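Local structure of hypothetical protein (Enterococcus faecalis, 2OX7) at residues A[79-82]-A[83-87]; A[105-109]-A[110-114]; A[120-123]-A[124-127]. The protein is of unknown function and belongs to the YopX family, forming a beta-rich chain with little helix that assembles with three further copies of itself. All blocks are in the same frame, centred on the assembly; numbering follows the deposited sequence.

Contact 1 (A[79-82]-A[83-87]); sequences VEIF and EGDIL
The carboxylate of Asp85 and the ring of Phe82 are the flat groups here. Asp85 OD2 lies at the edge of the Phe82 ring, near its plane. The carboxylate itself is met from above: Phe82 N donates to Asp85 OD2 at 2.8 Å, in an almost straight bond (175°) that stands well out of the carboxylate plane. Asp85 CG lies anti to its own carbonyl carbon (chi1 -80°), which turns the carboxylate back over the turn toward that N-H. A water also donates to Asp85 OD2 at 2.7 Å and, with its other hydrogen, to Glu80 O at 2.8 Å. OD2 is thus held by two donors, and OD1 makes a salt bridge to Arg8, which would favour the charged form of this buried acid.

Phe82 to Asp85 form a type II beta turn between strands 80-82 and 85-89. Asp85 N closes it on Phe82 O at 3.0 Å, so Phe82 and Asp85 are joined twice, once through the backbone and once through the side chain. Gly84 takes a positive phi, a backbone shape that suits glycine, as at the third position of a type II turn. The two short strand segments leave the turn at 116° to each other and do not pair.

Beyond the turn, between the two strand segments, Ile81 and Leu87 cross at about a right angle. Ile81 CD1 meets Leu87 CD2 at 4.1 Å, and Ile81 CG2 faces Leu87 CD1 at the same distance. Val133 touches both side chains. CB of Glu83 points away from 79-82, and its OE1 accepts from Gln69 N.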
# COMPACT_ATOMS: atom_id res chain seq x y z
N VAL A 79 -23.13 -3.84 0.38
CA VAL A 79 -23.33 -2.49 0.91
C VAL A 79 -22.11 -1.62 0.62
O VAL A 79 -20.97 -2.06 0.85
CB VAL A 79 -23.59 -2.52 2.43
CG1 VAL A 79 -23.69 -1.10 2.99
CG2 VAL A 79 -24.89 -3.30 2.74
N GLU A 80 -22.33 -0.40 0.13
CA GLU A 80 -21.24 0.49 -0.26
C GLU A 80 -20.58 0.95 1.03
O GLU A 80 -21.26 1.32 1.96
CB GLU A 80 -21.78 1.69 -1.04
CG GLU A 80 -20.73 2.39 -1.92
CD GLU A 80 -21.32 3.21 -3.10
OE1 GLU A 80 -22.52 3.02 -3.48
OE2 GLU A 80 -20.58 4.07 -3.65
N ILE A 81 -19.25 0.87 1.09
CA ILE A 81 -18.47 1.22 2.28
C ILE A 81 -18.03 2.68 2.16
O ILE A 81 -17.40 3.07 1.17
CB ILE A 81 -17.22 0.34 2.38
CG1 ILE A 81 -17.63 -1.12 2.65
CG2 ILE A 81 -16.28 0.83 3.54
CD1 ILE A 81 -16.44 -2.09 2.35
N PHE A 82 -18.38 3.49 3.17
CA PHE A 82 -18.01 4.91 3.20
C PHE A 82 -16.93 5.19 4.25
O PHE A 82 -16.81 4.46 5.27
CB PHE A 82 -19.24 5.75 3.65
CG PHE A 82 -20.26 5.95 2.58
CD1 PHE A 82 -20.38 7.19 1.98
CD2 PHE A 82 -21.09 4.91 2.20
CE1 PHE A 82 -21.36 7.40 0.98
CE2 PHE A 82 -22.07 5.09 1.17
CZ PHE A 82 -22.19 6.34 0.55
N GLU A 83 -16.26 6.31 4.09
CA GLU A 83 -15.44 6.81 5.20
C GLU A 83 -16.34 6.87 6.45
O GLU A 83 -17.53 7.25 6.37
CB GLU A 83 -14.97 8.24 4.96
CG GLU A 83 -14.19 8.55 3.72
CD GLU A 83 -13.89 10.07 3.66
OE1 GLU A 83 -14.68 10.88 3.06
OE2 GLU A 83 -12.88 10.45 4.28
N GLY A 84 -15.74 6.59 7.61
CA GLY A 84 -16.48 6.62 8.89
C GLY A 84 -17.19 5.32 9.23
O GLY A 84 -17.58 5.10 10.40
N ASP A 85 -17.37 4.43 8.24
CA ASP A 85 -17.94 3.12 8.54
C ASP A 85 -17.06 2.30 9.46
O ASP A 85 -15.83 2.45 9.47
CB ASP A 85 -18.23 2.31 7.26
CG ASP A 85 -19.55 2.73 6.58
OD1 ASP A 85 -20.44 3.35 7.22
OD2 ASP A 85 -19.74 2.39 5.39
N ILE A 86 -17.69 1.37 10.16
CA ILE A 86 -16.98 0.40 11.02
C ILE A 86 -17.25 -1.01 10.51
O ILE A 86 -18.44 -1.41 10.32
CB ILE A 86 -17.44 0.56 12.53
CG1 ILE A 86 -17.07 1.96 13.04
CG2 ILE A 86 -16.90 -0.64 13.37
CD1 ILE A 86 -17.87 2.40 14.34
N LEU A 87 -16.17 -1.75 10.21
CA LEU A 87 -16.31 -3.10 9.63
C LEU A 87 -15.89 -4.15 10.63
O LEU A 87 -14.98 -3.91 11.44
CB LEU A 87 -15.45 -3.25 8.38
CG LEU A 87 -16.03 -2.68 7.08
CD1 LEU A 87 -16.33 -1.20 7.11
CD2 LEU A 87 -14.95 -2.97 6.05
O HOH W 1 -22.24 1.81 4.59

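Contact 2 (A[105-109]-A[110-114])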
# COMPACT_ATOMS: atom_id res chain seq x y z
N ALA A 105 -10.99 5.02 7.15
CA ALA A 105 -10.55 6.41 7.03
C ALA A 105 -9.86 6.66 5.68
O ALA A 105 -9.61 5.70 4.93
CB ALA A 105 -9.64 6.74 8.21
N TYR A 106 -9.60 7.93 5.35
CA TYR A 106 -8.77 8.27 4.21
C TYR A 106 -7.54 9.04 4.70
O TYR A 106 -7.67 9.91 5.57
CB TYR A 106 -9.51 9.16 3.21
CG TYR A 106 -8.70 9.55 2.00
CD1 TYR A 106 -8.76 8.80 0.83
CD2 TYR A 106 -7.85 10.68 2.01
CE1 TYR A 106 -8.02 9.13 -0.28
CE2 TYR A 106 -7.11 11.03 0.89
CZ TYR A 106 -7.19 10.25 -0.24
OH TYR A 106 -6.48 10.55 -1.36
N ALA A 107 -6.37 8.72 4.16
CA ALA A 107 -5.20 9.58 4.44
C ALA A 107 -4.20 9.38 3.36
O ALA A 107 -3.94 8.22 2.94
CB ALA A 107 -4.58 9.22 5.77
N ASP A 108 -3.65 10.50 2.88
CA ASP A 108 -2.43 10.47 2.08
C ASP A 108 -2.54 9.52 0.87
O ASP A 108 -1.65 8.70 0.63
CB ASP A 108 -1.28 10.05 3.01
CG ASP A 108 0.10 10.36 2.45
OD1 ASP A 108 0.24 11.31 1.64
OD2 ASP A 108 1.03 9.64 2.87
N GLY A 109 -3.59 9.70 0.09
CA GLY A 109 -3.73 8.93 -1.16
C GLY A 109 -4.59 7.67 -1.14
O GLY A 109 -4.87 7.12 -2.21
N ARG A 110 -4.99 7.18 0.03
CA ARG A 110 -5.78 5.91 0.06
C ARG A 110 -6.81 5.89 1.17
O ARG A 110 -6.65 6.57 2.20
CB ARG A 110 -4.84 4.72 0.26
CG ARG A 110 -4.21 4.77 1.67
CD ARG A 110 -3.09 3.81 1.78
NE ARG A 110 -2.89 3.33 3.15
CZ ARG A 110 -2.55 4.04 4.22
NH1 ARG A 110 -2.42 5.38 4.17
NH2 ARG A 110 -2.38 3.38 5.37
N PHE A 111 -7.86 5.09 0.96
CA PHE A 111 -8.73 4.68 2.01
C PHE A 111 -8.10 3.46 2.69
O PHE A 111 -7.38 2.64 2.08
CB PHE A 111 -10.11 4.28 1.44
CG PHE A 111 -10.89 5.43 0.83
CD1 PHE A 111 -11.57 6.34 1.65
CD2 PHE A 111 -10.90 5.63 -0.53
CE1 PHE A 111 -12.25 7.40 1.09
CE2 PHE A 111 -11.60 6.68 -1.11
CZ PHE A 111 -12.27 7.56 -0.31
N PHE A 112 -8.40 3.30 3.97
CA PHE A 112 -7.87 2.17 4.70
C PHE A 112 -8.71 1.88 5.93
O PHE A 112 -9.45 2.76 6.39
CB PHE A 112 -6.42 2.42 5.08
CG PHE A 112 -6.25 3.55 6.00
CD1 PHE A 112 -6.08 3.31 7.34
CD2 PHE A 112 -6.21 4.86 5.50
CE1 PHE A 112 -5.91 4.37 8.23
CE2 PHE A 112 -6.05 5.93 6.38
CZ PHE A 112 -5.92 5.67 7.75
N TRP A 113 -8.59 0.66 6.43
CA TRP A 113 -9.21 0.27 7.70
C TRP A 113 -8.19 0.41 8.80
O TRP A 113 -7.05 -0.09 8.72
CB TRP A 113 -9.79 -1.14 7.66
CG TRP A 113 -9.07 -2.14 6.84
CD1 TRP A 113 -7.73 -2.22 6.61
CD2 TRP A 113 -9.67 -3.27 6.19
NE1 TRP A 113 -7.45 -3.32 5.80
CE2 TRP A 113 -8.63 -3.96 5.51
CE3 TRP A 113 -11.01 -3.71 6.05
CZ2 TRP A 113 -8.87 -5.15 4.75
CZ3 TRP A 113 -11.26 -4.90 5.27
CH2 TRP A 113 -10.18 -5.59 4.63
N GLU A 114 -8.60 1.09 9.86
CA GLU A 114 -7.68 1.45 10.93
C GLU A 114 -7.33 0.29 11.81
O GLU A 114 -8.20 -0.49 12.21
CB GLU A 114 -8.25 2.65 11.72
CG GLU A 114 -8.11 3.96 10.97
CD GLU A 114 -8.21 5.21 11.88
OE1 GLU A 114 -8.98 5.17 12.85
OE2 GLU A 114 -7.53 6.23 11.62
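Tyr106 and Phe111 meet edge to face. Tyr106 CD1 sits over the centre of the Phe111 ring, 3.7 Å above its plane, and the two planes stand at 71°. The centroids are 5.0 Å apart. The chi1 of Tyr106, -180°, sets CG opposite the backbone N and carries the ring across the neighbouring strand, with Arg110 O over one face at 3.4 Å from Tyr106 CD1.

The Phe112 ring lies on the other side of the hairpin. Its CE2 meets Ala107 CB at 3.7 Å, and its CZ meets Ala105 CB at 3.9 Å. With CG between the backbone N and the carbonyl carbon (chi1 64°), the ring leans over the partner strand, and its edge comes to Ala107 N. Arg110 NH2 lies over one face of the ring, toward its rim, and Phe112 CD2 sits over the centre of the guanidinium. Arg110 NH1 is hydrogen-bonded to Asp117 O of the third subunit, which helps fix the group there.

The backbone pairing brings these side chains together. Ala105 pairs with Phe112 and Ala107 with Arg110 as hydrogen-bonded pairs, and Tyr106 with Phe111 is the non-hydrogen-bonded pair between them. Ala105 N reaches Phe112 O at 2.8 Å. The bond from Arg110 N to Ala107 O is longer, 3.3 Å, and closes a type I' turn through Asp108 and Gly109. Both turn residues have positive phi.

Tyr106 OH bonds to Thr71 O of the second subunit, to which Gly109 and Phe111 also make backbone hydrogen bonds. This tight beta hairpin supplies two strands of a four-stranded antiparallel sheet. Strand 110-113 is outermost within the chain, 101-107 lies between it and 85-89, and helix 122-126 packs against Trp113.

Contact 3 (A[120-123]-A[124-127])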
# COMPACT_ATOMS: atom_id res chain seq x y z
N PHE A 120 -6.37 -2.69 2.20
CA PHE A 120 -7.82 -2.44 2.05
C PHE A 120 -8.12 -2.42 0.57
O PHE A 120 -7.83 -1.42 -0.15
CB PHE A 120 -8.17 -1.10 2.71
CG PHE A 120 -9.63 -0.75 2.65
CD1 PHE A 120 -10.56 -1.52 3.32
CD2 PHE A 120 -10.05 0.38 1.94
CE1 PHE A 120 -11.92 -1.21 3.29
CE2 PHE A 120 -11.43 0.72 1.92
CZ PHE A 120 -12.34 -0.08 2.59
N CYS A 121 -8.73 -3.50 0.08
CA CYS A 121 -9.09 -3.63 -1.31
C CYS A 121 -10.30 -4.59 -1.40
O CYS A 121 -10.63 -5.28 -0.42
CB CYS A 121 -7.89 -4.17 -2.15
SG CYS A 121 -7.36 -5.78 -1.63
N GLN A 122 -10.96 -4.61 -2.55
CA GLN A 122 -12.21 -5.36 -2.65
C GLN A 122 -12.01 -6.85 -2.34
O GLN A 122 -12.84 -7.48 -1.68
CB GLN A 122 -12.82 -5.20 -4.02
CG GLN A 122 -14.21 -5.88 -4.12
CD GLN A 122 -15.23 -5.17 -3.21
OE1 GLN A 122 -15.82 -4.15 -3.61
NE2 GLN A 122 -15.42 -5.68 -2.01
N SER A 123 -10.94 -7.44 -2.83
CA SER A 123 -10.78 -8.89 -2.66
C SER A 123 -10.48 -9.22 -1.18
O SER A 123 -10.96 -10.26 -0.68
CB SER A 123 -9.65 -9.41 -3.60
OG SER A 123 -8.41 -8.94 -3.14
N ASN A 124 -9.74 -8.35 -0.47
CA ASN A 124 -9.53 -8.59 0.97
C ASN A 124 -10.80 -8.42 1.81
O ASN A 124 -11.02 -9.13 2.83
CB ASN A 124 -8.46 -7.71 1.58
CG ASN A 124 -7.12 -8.43 1.70
OD1 ASN A 124 -7.06 -9.67 1.87
ND2 ASN A 124 -6.04 -7.65 1.68
N ILE A 125 -11.64 -7.51 1.37
CA ILE A 125 -12.93 -7.32 2.07
C ILE A 125 -13.78 -8.61 2.00
O ILE A 125 -14.51 -8.94 2.93
CB ILE A 125 -13.68 -6.08 1.52
CG1 ILE A 125 -12.93 -4.77 1.87
CG2 ILE A 125 -15.12 -6.00 2.10
CD1 ILE A 125 -13.33 -3.62 0.95
N LEU A 126 -13.66 -9.34 0.88
CA LEU A 126 -14.53 -10.49 0.63
C LEU A 126 -13.90 -11.84 0.91
O LEU A 126 -14.61 -12.88 0.88
CB LEU A 126 -15.04 -10.42 -0.82
CG LEU A 126 -15.84 -9.16 -1.17
CD1 LEU A 126 -16.27 -9.16 -2.67
CD2 LEU A 126 -17.07 -8.93 -0.24
N TYR A 127 -12.61 -11.84 1.21
CA TYR A 127 -11.83 -13.09 1.27
C TYR A 127 -12.26 -13.89 2.50
O TYR A 127 -12.54 -13.31 3.56
CB TYR A 127 -10.36 -12.71 1.38
CG TYR A 127 -9.38 -13.85 1.17
CD1 TYR A 127 -9.45 -14.65 0.01
CD2 TYR A 127 -8.36 -14.07 2.07
CE1 TYR A 127 -8.51 -15.68 -0.20
CE2 TYR A 127 -7.41 -15.10 1.87
CZ TYR A 127 -7.51 -15.89 0.73
OH TYR A 127 -6.57 -16.89 0.55
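Ile125 rests against Cys121 and Phe120 at the start of the short helix 122-126. Its CB lies 3.6 Å from Gln122 O. CG1 comes next, 3.3 Å from Cys121 O, and CD1 at the tip reaches Phe120 CE1 at 3.6 Å. The other branch, CG2, turns toward Gln122 NE2. CG1 is anti to the carbonyl carbon (chi1 -67°), which sends the longer branch back along the first turn to the Phe120 ring. This branch runs at a slant to the ring, and its CD1 methyl makes the contact.

Cys121 is the N-cap. Its SG accepts a weak bond from Asn124 N at 3.7 Å. The sulfur stands between its own backbone N and carbonyl carbon (chi1 61°), which places it in front of the first turn. Ile125 N donates to Cys121 O at 3.0 Å, a regular helical bond. Leu126 N is shared between Gln122 O and Ser123 O, and both bonds are weak. Tyr127 is the first residue to leave helical backbone angles.

Gln122 bends at chi2, and its NE2 lies 3.6 Å from Leu126 CG. That amide nitrogen donates to Lys74 O, so the apolar side chain packs beside an amide already engaged.

Asn124 ND2 bonds to Val119 O just before the helix, while Ser123 OG is hydrogen-bonded to Ser123 OG of the fourth subunit, so this helix lies at a subunit interface. Within the chain, Phe120 and Ile125 touch Leu73 of strand 73-74, and Trp113 of strand 110-113 packs on Asn124 and Ile125 and meets the Phe120 ring edge to face.

Following the chain from its N terminus, contact 1 closes first, as the turn that leads from strand 80-82 into strand 85-89. Contact 2 comes next and closes the hairpin of strands 101-107 and 110-113. Contact 3 closes last, as the first turn of helix 122-126. The three lie in series; none nests in or crosses another. They still touch in space. Glu83 of contact 1 packs on Phe111 and Tyr106 of contact 2, and Leu87 packs on Trp113. Ile81 of contact 1 meets Ile125 of contact 3. Strand 85-89 of contact 1 and both strands of contact 2 belong to one antiparallel sheet, and the helix of contact 3 packs against both contacts.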